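Local coordinates for PmoD (Methylocystis sp. ATCC 49242, PDB 6CPD), which binds copper through its periplasmic cupredoxin-like domain and probably serves copper handling in methane- and ammonia-oxidizing bacteria, at residues I17-P22 / G37-A42; F50-L55 / A85-K90; I59-L64 / G103-L108. All coordinates share one frame; numbering follows the deposited sequence.

Contact 1 (I17-P22 / G37-A42)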
loop_
_atom_site.group_PDB
_atom_site.type_symbol
_atom_site.label_atom_id
_atom_site.label_comp_id
_atom_site.label_asym_id
_atom_site.label_seq_id
_atom_site.Cartn_x
_atom_site.Cartn_y
_atom_site.Cartn_z
ATOM N N ILE B 17 4.274 -0.815 -4.898
ATOM C CA ILE B 17 4.651 -2.233 -4.960
ATOM C C ILE B 17 3.430 -3.104 -5.254
ATOM O O ILE B 17 2.362 -2.898 -4.663
ATOM C CB ILE B 17 5.278 -2.682 -3.619
ATOM C CG1 ILE B 17 6.573 -1.901 -3.361
ATOM C CG2 ILE B 17 5.538 -4.196 -3.618
ATOM C CD1 ILE B 17 7.134 -2.111 -1.949
ATOM N N THR B 18 3.595 -4.073 -6.153
ATOM C CA THR B 18 2.580 -5.081 -6.418
ATOM C C THR B 18 3.232 -6.467 -6.287
ATOM O O THR B 18 4.372 -6.667 -6.709
ATOM C CB THR B 18 1.963 -4.944 -7.837
ATOM O OG1 THR B 18 1.497 -3.603 -8.057
ATOM C CG2 THR B 18 0.800 -5.909 -8.004
ATOM N N VAL B 19 2.523 -7.404 -5.680
ATOM C CA VAL B 19 3.039 -8.754 -5.520
ATOM C C VAL B 19 2.089 -9.745 -6.146
ATOM O O VAL B 19 0.886 -9.684 -5.883
ATOM C CB VAL B 19 3.217 -9.113 -4.028
ATOM C CG1 VAL B 19 3.849 -10.481 -3.892
ATOM C CG2 VAL B 19 4.064 -8.051 -3.312
ATOM N N PHE B 20 2.584 -10.641 -6.998
ATOM C CA PHE B 20 1.715 -11.739 -7.400
ATOM C C PHE B 20 2.442 -13.081 -7.348
ATOM O O PHE B 20 3.670 -13.140 -7.287
ATOM C CB PHE B 20 1.040 -11.498 -8.759
ATOM C CG PHE B 20 1.956 -11.404 -9.928
ATOM C CD1 PHE B 20 2.627 -10.221 -10.203
ATOM C CD2 PHE B 20 2.047 -12.462 -10.838
ATOM C CE1 PHE B 20 3.441 -10.116 -11.330
ATOM C CE2 PHE B 20 2.858 -12.370 -11.970
ATOM C CZ PHE B 20 3.554 -11.192 -12.217
ATOM N N GLN B 21 1.638 -14.140 -7.314
ATOM C CA GLN B 21 2.103 -15.519 -7.200
ATOM C C GLN B 21 1.404 -16.359 -8.256
ATOM O O GLN B 21 0.366 -16.987 -8.002
ATOM C CB GLN B 21 1.816 -16.051 -5.807
ATOM C CG GLN B 21 2.437 -15.198 -4.683
ATOM C CD GLN B 21 2.438 -15.925 -3.348
ATOM O OE1 GLN B 21 1.389 -16.099 -2.727
ATOM N NE2 GLN B 21 3.612 -16.385 -2.920
ATOM N N PRO B 22 1.965 -16.342 -9.467
ATOM C CA PRO B 22 1.357 -16.894 -10.683
ATOM C C PRO B 22 1.085 -18.405 -10.613
ATOM O O PRO B 22 0.233 -18.899 -11.367
ATOM C CB PRO B 22 2.389 -16.561 -11.770
ATOM C CG PRO B 22 3.694 -16.387 -11.036
ATOM C CD PRO B 22 3.312 -15.793 -9.707
ATOM N N GLY B 37 6.433 -20.193 -2.549
ATOM C CA GLY B 37 6.630 -20.487 -3.954
ATOM C C GLY B 37 7.002 -19.258 -4.758
ATOM O O GLY B 37 7.408 -18.221 -4.200
ATOM N N ARG B 38 6.804 -19.373 -6.071
ATOM C CA ARG B 38 7.204 -18.349 -7.033
ATOM C C ARG B 38 6.504 -17.033 -6.763
ATOM O O ARG B 38 5.279 -16.939 -6.798
ATOM C CB ARG B 38 6.904 -18.795 -8.465
ATOM C CG ARG B 38 7.227 -17.764 -9.547
ATOM C CD ARG B 38 7.484 -18.445 -10.888
ATOM N NE ARG B 38 6.303 -19.161 -11.374
ATOM C CZ ARG B 38 5.592 -18.806 -12.449
ATOM N NH1 ARG B 38 5.951 -17.755 -13.170
ATOM N NH2 ARG B 38 4.524 -19.509 -12.811
ATOM N N THR B 39 7.293 -16.005 -6.513
ATOM C CA THR B 39 6.714 -14.723 -6.153
ATOM C C THR B 39 7.377 -13.631 -6.960
ATOM O O THR B 39 8.603 -13.562 -7.028
ATOM C CB THR B 39 6.875 -14.473 -4.648
ATOM O OG1 THR B 39 6.324 -15.587 -3.940
ATOM C CG2 THR B 39 6.160 -13.202 -4.227
ATOM N N ILE B 40 6.562 -12.770 -7.572
ATOM C CA ILE B 40 7.095 -11.669 -8.332
ATOM C C ILE B 40 6.701 -10.378 -7.648
ATOM O O ILE B 40 5.523 -10.154 -7.384
ATOM C CB ILE B 40 6.580 -11.683 -9.779
ATOM C CG1 ILE B 40 7.064 -12.953 -10.482
ATOM C CG2 ILE B 40 7.013 -10.404 -10.521
ATOM C CD1 ILE B 40 6.397 -13.192 -11.824
ATOM N N MET B 41 7.691 -9.538 -7.368
ATOM C CA MET B 41 7.431 -8.211 -6.813
ATOM C C MET B 41 7.782 -7.122 -7.810
ATOM O O MET B 41 8.934 -7.026 -8.244
ATOM C CB MET B 41 8.221 -8.015 -5.522
ATOM C CG MET B 41 7.976 -9.133 -4.507
ATOM S SD MET B 41 8.755 -8.786 -2.920
ATOM C CE MET B 41 8.547 -7.011 -2.883
ATOM N N ALA B 42 6.788 -6.305 -8.158
ATOM C CA ALA B 42 6.972 -5.226 -9.118
ATOM C C ALA B 42 6.986 -3.864 -8.424
ATOM O O ALA B 42 6.103 -3.566 -7.612
ATOM C CB ALA B 42 5.877 -5.270 -10.176
HETATM O O HOH W 1 3.954 -1.680 -8.570
#
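Ile40 lays its CB over one face of the Phe20 ring, 4.1 Å from the centroid and 21° off the ring normal, a CH-pi contact displaced toward the rim. The ring gets there because CG of Phe20 sits between backbone N and carbonyl carbon (chi1 64°), which folds it over the neighbouring strand, where Phe20 CZ meets Ile40 CD1 at 3.5 Å. Beside this pair, Pro22 CG stands 3.4 Å from Arg38 CZ, centred over a face of the guanidinium; a bend at chi3 of Arg38 turns that face to the proline, and Asp23 holds NH2 in a salt bridge. On the buried side, Gln21 NE2 donates to Thr39 OG1 at 3.0 Å, nearly in its amide plane, and also reaches Ala35 O. Thr39 OG1 in turn donates to Gly37 O (2.9 Å), which fixes the hydroxyl's direction. Two hydrogen-bonded pairs, Thr18 with Ala42 and Phe20 with Ile40, set the antiparallel register (Thr18 N to Ala42 O 2.9 Å), with Val19 and Met41 between them. Strands 13-20 and 37-45 are thus neighbours in one sheet of the cupredoxin-like domain, where the buried Gln21 amide N-H and Thr39 hydroxyl are satisfied and Arg38 is held between Pro22 and Asp23.

Contact 2 (F50-L55 / A85-K90)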
loop_
_atom_site.group_PDB
_atom_site.type_symbol
_atom_site.label_atom_id
_atom_site.label_comp_id
_atom_site.label_asym_id
_atom_site.label_seq_id
_atom_site.Cartn_x
_atom_site.Cartn_y
_atom_site.Cartn_z
ATOM N N PHE B 50 13.893 10.174 -9.080
ATOM C CA PHE B 50 14.501 8.985 -8.486
ATOM C C PHE B 50 15.051 8.046 -9.551
ATOM O O PHE B 50 15.773 7.101 -9.233
ATOM C CB PHE B 50 13.495 8.216 -7.616
ATOM C CG PHE B 50 13.293 8.797 -6.241
ATOM C CD1 PHE B 50 13.541 10.135 -5.991
ATOM C CD2 PHE B 50 12.873 7.992 -5.198
ATOM C CE1 PHE B 50 13.361 10.668 -4.728
ATOM C CE2 PHE B 50 12.690 8.516 -3.932
ATOM C CZ PHE B 50 12.947 9.853 -3.693
ATOM N N ARG B 51 14.710 8.286 -10.816
ATOM C CA ARG B 51 15.187 7.401 -11.872
ATOM C C ARG B 51 16.690 7.549 -12.106
ATOM O O ARG B 51 17.310 6.708 -12.754
ATOM C CB ARG B 51 14.435 7.656 -13.182
ATOM C CG ARG B 51 12.974 7.247 -13.162
ATOM C CD ARG B 51 12.311 7.595 -14.491
ATOM N NE ARG B 51 10.859 7.440 -14.456
ATOM C CZ ARG B 51 10.040 7.899 -15.397
ATOM N NH1 ARG B 51 10.530 8.542 -16.447
ATOM N NH2 ARG B 51 8.730 7.716 -15.288
ATOM N N ASP B 52 17.266 8.629 -11.599
ATOM C CA ASP B 52 18.685 8.888 -11.795
ATOM C C ASP B 52 19.439 8.548 -10.504
ATOM O O ASP B 52 20.623 8.850 -10.374
ATOM C CB ASP B 52 18.902 10.350 -12.205
ATOM C CG ASP B 52 20.176 10.561 -13.011
ATOM O OD1 ASP B 52 21.178 9.860 -12.769
ATOM O OD2 ASP B 52 20.168 11.439 -13.902
ATOM N N LEU B 53 18.731 7.960 -9.536
ATOM C CA LEU B 53 19.312 7.638 -8.228
ATOM C C LEU B 53 19.559 6.146 -8.055
ATOM O O LEU B 53 18.666 5.333 -8.304
ATOM C CB LEU B 53 18.415 8.113 -7.089
ATOM C CG LEU B 53 18.208 9.613 -6.904
ATOM C CD1 LEU B 53 17.415 9.837 -5.621
ATOM C CD2 LEU B 53 19.544 10.315 -6.849
ATOM N N PRO B 54 20.770 5.790 -7.604
ATOM C CA PRO B 54 21.083 4.396 -7.297
ATOM C C PRO B 54 20.106 3.844 -6.270
ATOM O O PRO B 54 19.851 4.480 -5.245
ATOM C CB PRO B 54 22.516 4.463 -6.746
ATOM C CG PRO B 54 23.099 5.711 -7.351
ATOM C CD PRO B 54 21.936 6.674 -7.414
ATOM N N LEU B 55 19.541 2.685 -6.575
ATOM C CA LEU B 55 18.575 2.051 -5.701
ATOM C C LEU B 55 18.975 0.591 -5.467
ATOM O O LEU B 55 19.152 -0.190 -6.403
ATOM C CB LEU B 55 17.179 2.173 -6.310
ATOM C CG LEU B 55 15.932 1.662 -5.593
ATOM C CD1 LEU B 55 14.718 2.374 -6.174
ATOM C CD2 LEU B 55 15.774 0.157 -5.751
ATOM N N ALA B 85 22.919 -1.942 -5.945
ATOM C CA ALA B 85 22.439 -0.619 -6.314
ATOM C C ALA B 85 22.573 -0.360 -7.811
ATOM O O ALA B 85 23.594 -0.674 -8.402
ATOM C CB ALA B 85 23.202 0.444 -5.531
ATOM N N LYS B 86 21.526 0.201 -8.416
ATOM C CA LYS B 86 21.554 0.581 -9.824
ATOM C C LYS B 86 20.468 1.611 -10.096
ATOM O O LYS B 86 19.504 1.740 -9.337
ATOM C CB LYS B 86 21.402 -0.622 -10.761
ATOM C CG LYS B 86 20.039 -1.248 -10.764
ATOM C CD LYS B 86 19.822 -2.096 -12.004
ATOM C CE LYS B 86 19.691 -1.231 -13.238
ATOM N NZ LYS B 86 19.243 -2.019 -14.416
ATOM N N LYS B 87 20.670 2.384 -11.155
ATOM C CA LYS B 87 19.688 3.362 -11.588
ATOM C C LYS B 87 18.628 2.678 -12.450
ATOM O O LYS B 87 18.956 1.952 -13.387
ATOM C CB LYS B 87 20.387 4.481 -12.363
ATOM C CG LYS B 87 21.392 5.241 -11.505
ATOM C CD LYS B 87 22.164 6.286 -12.293
ATOM C CE LYS B 87 23.246 6.911 -11.424
ATOM N NZ LYS B 87 23.931 8.046 -12.089
ATOM N N TYR B 88 17.359 2.906 -12.129
ATOM C CA TYR B 88 16.263 2.368 -12.929
ATOM C C TYR B 88 15.638 3.467 -13.760
ATOM O O TYR B 88 14.681 4.119 -13.337
ATOM C CB TYR B 88 15.216 1.698 -12.044
ATOM C CG TYR B 88 15.758 0.464 -11.362
ATOM C CD1 TYR B 88 15.836 -0.747 -12.041
ATOM C CD2 TYR B 88 16.225 0.519 -10.059
ATOM C CE1 TYR B 88 16.349 -1.876 -11.431
ATOM C CE2 TYR B 88 16.741 -0.618 -9.430
ATOM C CZ TYR B 88 16.796 -1.807 -10.127
ATOM O OH TYR B 88 17.305 -2.928 -9.516
ATOM N N SER B 89 16.186 3.655 -14.956
ATOM C CA SER B 89 15.837 4.790 -15.806
ATOM C C SER B 89 14.389 4.767 -16.269
ATOM O O SER B 89 13.832 5.812 -16.591
ATOM C CB SER B 89 16.761 4.846 -17.025
ATOM O OG SER B 89 16.697 3.637 -17.757
ATOM N N LYS B 90 13.780 3.588 -16.330
ATOM C CA LYS B 90 12.378 3.508 -16.742
ATOM C C LYS B 90 11.447 3.713 -15.554
ATOM O O LYS B 90 10.246 3.889 -15.729
ATOM C CB LYS B 90 12.076 2.180 -17.444
ATOM C CG LYS B 90 12.881 1.953 -18.729
ATOM C CD LYS B 90 12.444 0.676 -19.446
ATOM C CE LYS B 90 13.223 0.451 -20.744
ATOM N NZ LYS B 90 12.859 1.447 -21.792
HETATM O O HOH W 2 16.652 4.548 -9.576
HETATM O O HOH W 3 18.708 -2.550 -7.376
#
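Ala85 and Leu55 meet through backbone: Ala85 CA lies 3.3 Å from Leu55 O in a CA-H...O contact, and Ala85 CB rests near the Pro54 ring. At Lys86 the strands form one antiparallel hydrogen-bonded pair with Leu55. Lys86 O accepts from Leu55 N at 2.9 Å, and Lys86 N returns a bond to Leu55 O at 3.1 Å; both donors stand well above the acceptor's carbonyl plane, 47° and 52° out of it. Lys87 stretches its extended chain alongside Asp52, bringing NZ to 3.4 Å from Asp52 OD1, a salt bridge whose hydrogen bond is weak; NZ also makes a long, weak ion pair with Glu114. Tyr88 turns its ring across the Leu55 side chain at about a right angle, CE2 being 3.9 Å from Leu55 CD2. A water at the ring edge, in plane, accepts from Tyr88 OH and donates to Leu55 O. A second water joins Tyr88 N to the carbonyls of Phe50 and Leu53. Ser89 O approaches Arg51 CD at 3.1 Å, and Lys90 O lies over one guanidinium face, offset toward the rim. Strand 79-86 thus pairs with the start of strand 55-61, while the loop that follows packs on the 3-10 turn 50-52; Leu55 also packs on strand 103-112, and Tyr88 stacks on Phe93.

Contact 3 (I59-L64 / G103-L108)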
loop_
_atom_site.group_PDB
_atom_site.type_symbol
_atom_site.label_atom_id
_atom_site.label_comp_id
_atom_site.label_asym_id
_atom_site.label_seq_id
_atom_site.Cartn_x
_atom_site.Cartn_y
_atom_site.Cartn_z
ATOM N N ILE B 59 16.170 -8.147 0.538
ATOM C CA ILE B 59 15.079 -8.717 1.319
ATOM C C ILE B 59 15.684 -9.650 2.359
ATOM O O ILE B 59 16.453 -10.547 2.023
ATOM C CB ILE B 59 14.075 -9.466 0.424
ATOM C CG1 ILE B 59 13.428 -8.493 -0.563
ATOM C CG2 ILE B 59 12.991 -10.163 1.282
ATOM C CD1 ILE B 59 12.462 -9.170 -1.532
ATOM N N ILE B 60 15.372 -9.404 3.624
ATOM C CA ILE B 60 15.902 -10.235 4.707
ATOM C C ILE B 60 14.795 -10.918 5.489
ATOM O O ILE B 60 13.649 -10.446 5.540
ATOM C CB ILE B 60 16.737 -9.416 5.720
ATOM C CG1 ILE B 60 15.861 -8.337 6.373
ATOM C CG2 ILE B 60 17.953 -8.775 5.041
ATOM C CD1 ILE B 60 16.526 -7.639 7.543
ATOM N N ARG B 61 15.150 -12.038 6.103
ATOM C CA ARG B 61 14.330 -12.615 7.149
ATOM C C ARG B 61 14.330 -11.615 8.295
ATOM O O ARG B 61 15.372 -11.049 8.639
ATOM C CB ARG B 61 14.888 -13.989 7.575
ATOM C CG ARG B 61 14.890 -14.972 6.398
ATOM C CD ARG B 61 15.605 -16.274 6.685
ATOM N NE ARG B 61 17.062 -16.156 6.641
ATOM C CZ ARG B 61 17.803 -16.218 5.537
ATOM N NH1 ARG B 61 17.235 -16.382 4.346
ATOM N NH2 ARG B 61 19.124 -16.115 5.623
ATOM N N ASP B 62 13.153 -11.362 8.854
ATOM C CA ASP B 62 13.000 -10.401 9.935
ATOM C C ASP B 62 13.556 -11.014 11.231
ATOM O O ASP B 62 13.045 -12.028 11.684
ATOM C CB ASP B 62 11.520 -10.035 10.108
ATOM C CG ASP B 62 11.308 -8.821 11.025
ATOM O OD1 ASP B 62 12.194 -8.517 11.862
ATOM O OD2 ASP B 62 10.238 -8.175 10.909
ATOM N N PRO B 63 14.623 -10.427 11.811
ATOM C CA PRO B 63 15.152 -11.030 13.047
ATOM C C PRO B 63 14.365 -10.642 14.299
ATOM O O PRO B 63 14.690 -11.139 15.383
ATOM C CB PRO B 63 16.581 -10.468 13.120
ATOM C CG PRO B 63 16.458 -9.091 12.490
ATOM C CD PRO B 63 15.420 -9.262 11.369
ATOM N N LEU B 64 13.379 -9.749 14.159
ATOM C CA LEU B 64 12.591 -9.274 15.304
ATOM C C LEU B 64 13.452 -8.702 16.423
ATOM O O LEU B 64 13.280 -9.035 17.596
ATOM C CB LEU B 64 11.716 -10.378 15.877
ATOM C CG LEU B 64 10.790 -10.980 14.836
ATOM C CD1 LEU B 64 9.886 -11.961 15.531
ATOM C CD2 LEU B 64 10.007 -9.886 14.105
ATOM N N GLY B 103 6.953 -16.954 6.933
ATOM C CA GLY B 103 7.573 -16.141 7.964
ATOM C C GLY B 103 7.490 -14.650 7.681
ATOM O O GLY B 103 6.839 -14.235 6.718
ATOM N N HIS B 104 8.126 -13.851 8.541
ATOM C CA HIS B 104 8.167 -12.402 8.366
ATOM C C HIS B 104 9.428 -12.004 7.643
ATOM O O HIS B 104 10.513 -12.518 7.952
ATOM C CB HIS B 104 8.137 -11.656 9.706
ATOM C CG HIS B 104 6.868 -11.819 10.475
ATOM N ND1 HIS B 104 6.710 -12.774 11.458
ATOM C CD2 HIS B 104 5.705 -11.131 10.425
ATOM C CE1 HIS B 104 5.500 -12.665 11.977
ATOM N NE2 HIS B 104 4.868 -11.680 11.362
ATOM N N TYR B 105 9.282 -11.063 6.713
ATOM C CA TYR B 105 10.393 -10.599 5.908
ATOM C C TYR B 105 10.404 -9.082 5.890
ATOM O O TYR B 105 9.396 -8.432 6.194
ATOM C CB TYR B 105 10.311 -11.144 4.470
ATOM C CG TYR B 105 10.440 -12.639 4.407
ATOM C CD1 TYR B 105 9.333 -13.453 4.586
ATOM C CD2 TYR B 105 11.672 -13.240 4.201
ATOM C CE1 TYR B 105 9.452 -14.847 4.544
ATOM C CE2 TYR B 105 11.798 -14.616 4.156
ATOM C CZ TYR B 105 10.690 -15.414 4.322
ATOM O OH TYR B 105 10.837 -16.788 4.278
ATOM N N ILE B 106 11.552 -8.521 5.539
ATOM C CA ILE B 106 11.672 -7.084 5.395
ATOM C C ILE B 106 12.370 -6.775 4.081
ATOM O O ILE B 106 13.457 -7.295 3.824
ATOM C CB ILE B 106 12.480 -6.447 6.549
ATOM C CG1 ILE B 106 11.921 -6.870 7.915
ATOM C CG2 ILE B 106 12.530 -4.921 6.366
ATOM C CD1 ILE B 106 12.593 -6.223 9.101
ATOM N N GLY B 107 11.760 -5.937 3.250
ATOM C CA GLY B 107 12.446 -5.458 2.069
ATOM C C GLY B 107 13.120 -4.151 2.443
ATOM O O GLY B 107 12.459 -3.207 2.880
ATOM N N LEU B 108 14.442 -4.113 2.317
ATOM C CA LEU B 108 15.208 -2.902 2.589
ATOM C C LEU B 108 15.561 -2.201 1.290
ATOM O O LEU B 108 16.345 -2.727 0.503
ATOM C CB LEU B 108 16.491 -3.224 3.347
ATOM C CG LEU B 108 16.304 -3.926 4.679
ATOM C CD1 LEU B 108 17.653 -4.348 5.257
ATOM C CD2 LEU B 108 15.584 -2.981 5.604
HETATM O O HOH W 4 8.283 -8.217 8.826
HETATM O O HOH W 5 11.721 -14.506 10.511
#
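Ile60 O receives the shortest bond of this contact, from Ile106 N at 2.8 Å, with the donor in the carbonyl plane; Tyr105 CA adds a CA-H...O approach to the same oxygen. Ile60 N completes the antiparallel pair by donating to Ile106 O at 2.9 Å. The pairing runs on through Arg61 and Tyr105, whose side chains diverge, and Asp62 N then reaches His104 O (3.0 Å), rising 38° out of that carbonyl plane.

The Asp62 carboxylate carries much of the side-chain contact. With CG opposite the backbone N (chi1 -168°), the group swings across Ile106, whose CD1 comes 3.5 Å from Asp62 CG. OD1 accepts from Leu64 N at 2.9 Å, an Asx turn, and a water donates to both OD2 and Tyr105 O. Cutting Asp62 back to an alanine removes the carboxylate and would probably leave Leu64 N without its acceptor and Ile106 CD1 without its cover, freeing the turn after the strand.

Ile60 lies beside Ile106, with Ile60 CG1 3.9 Å from Ile106 CB. The Ile60 side chain ends near Leu108 CD1. Arg61 CG crosses obliquely to Tyr105 CE2 at 3.8 Å, the guanidinium plane 83° from the ring plane. Neither polar end is spent on this pair: Arg61 binds Glu80 and Ala77 O, while Tyr105 OH bonds Asn101 O. Ile59 CG1 lies against Gly107 CA, where the glycine brings no side chain of its own. Strands 55-61 and 103-112 are neighbours within a mixed sheet, consistent with one layer of the beta-sandwich of a cupredoxin-like domain.

Contacts 1 and 3 lie in different sheets, their centres 16 Å apart, and meet where Met41 SD packs 4.0 Å from Ile59 CD1; this touch bridges the two layers, as expected of a sandwich. Contact 2 continues the sheet of contact 3 through strands 55-61 and 79-86, but the two centres are 23 Å apart, on opposite sides of the chain's centre. Between contacts 1 and 2 the nearest atoms are about 9 Å apart, with no touch. The copper(I) ion, bound by Met7 and Met9, lies about 10 Å from the side chain of Ile17 in contact 1, and no contact residue is among these ligands; Ile17 also packs on Met5 of the second subunit.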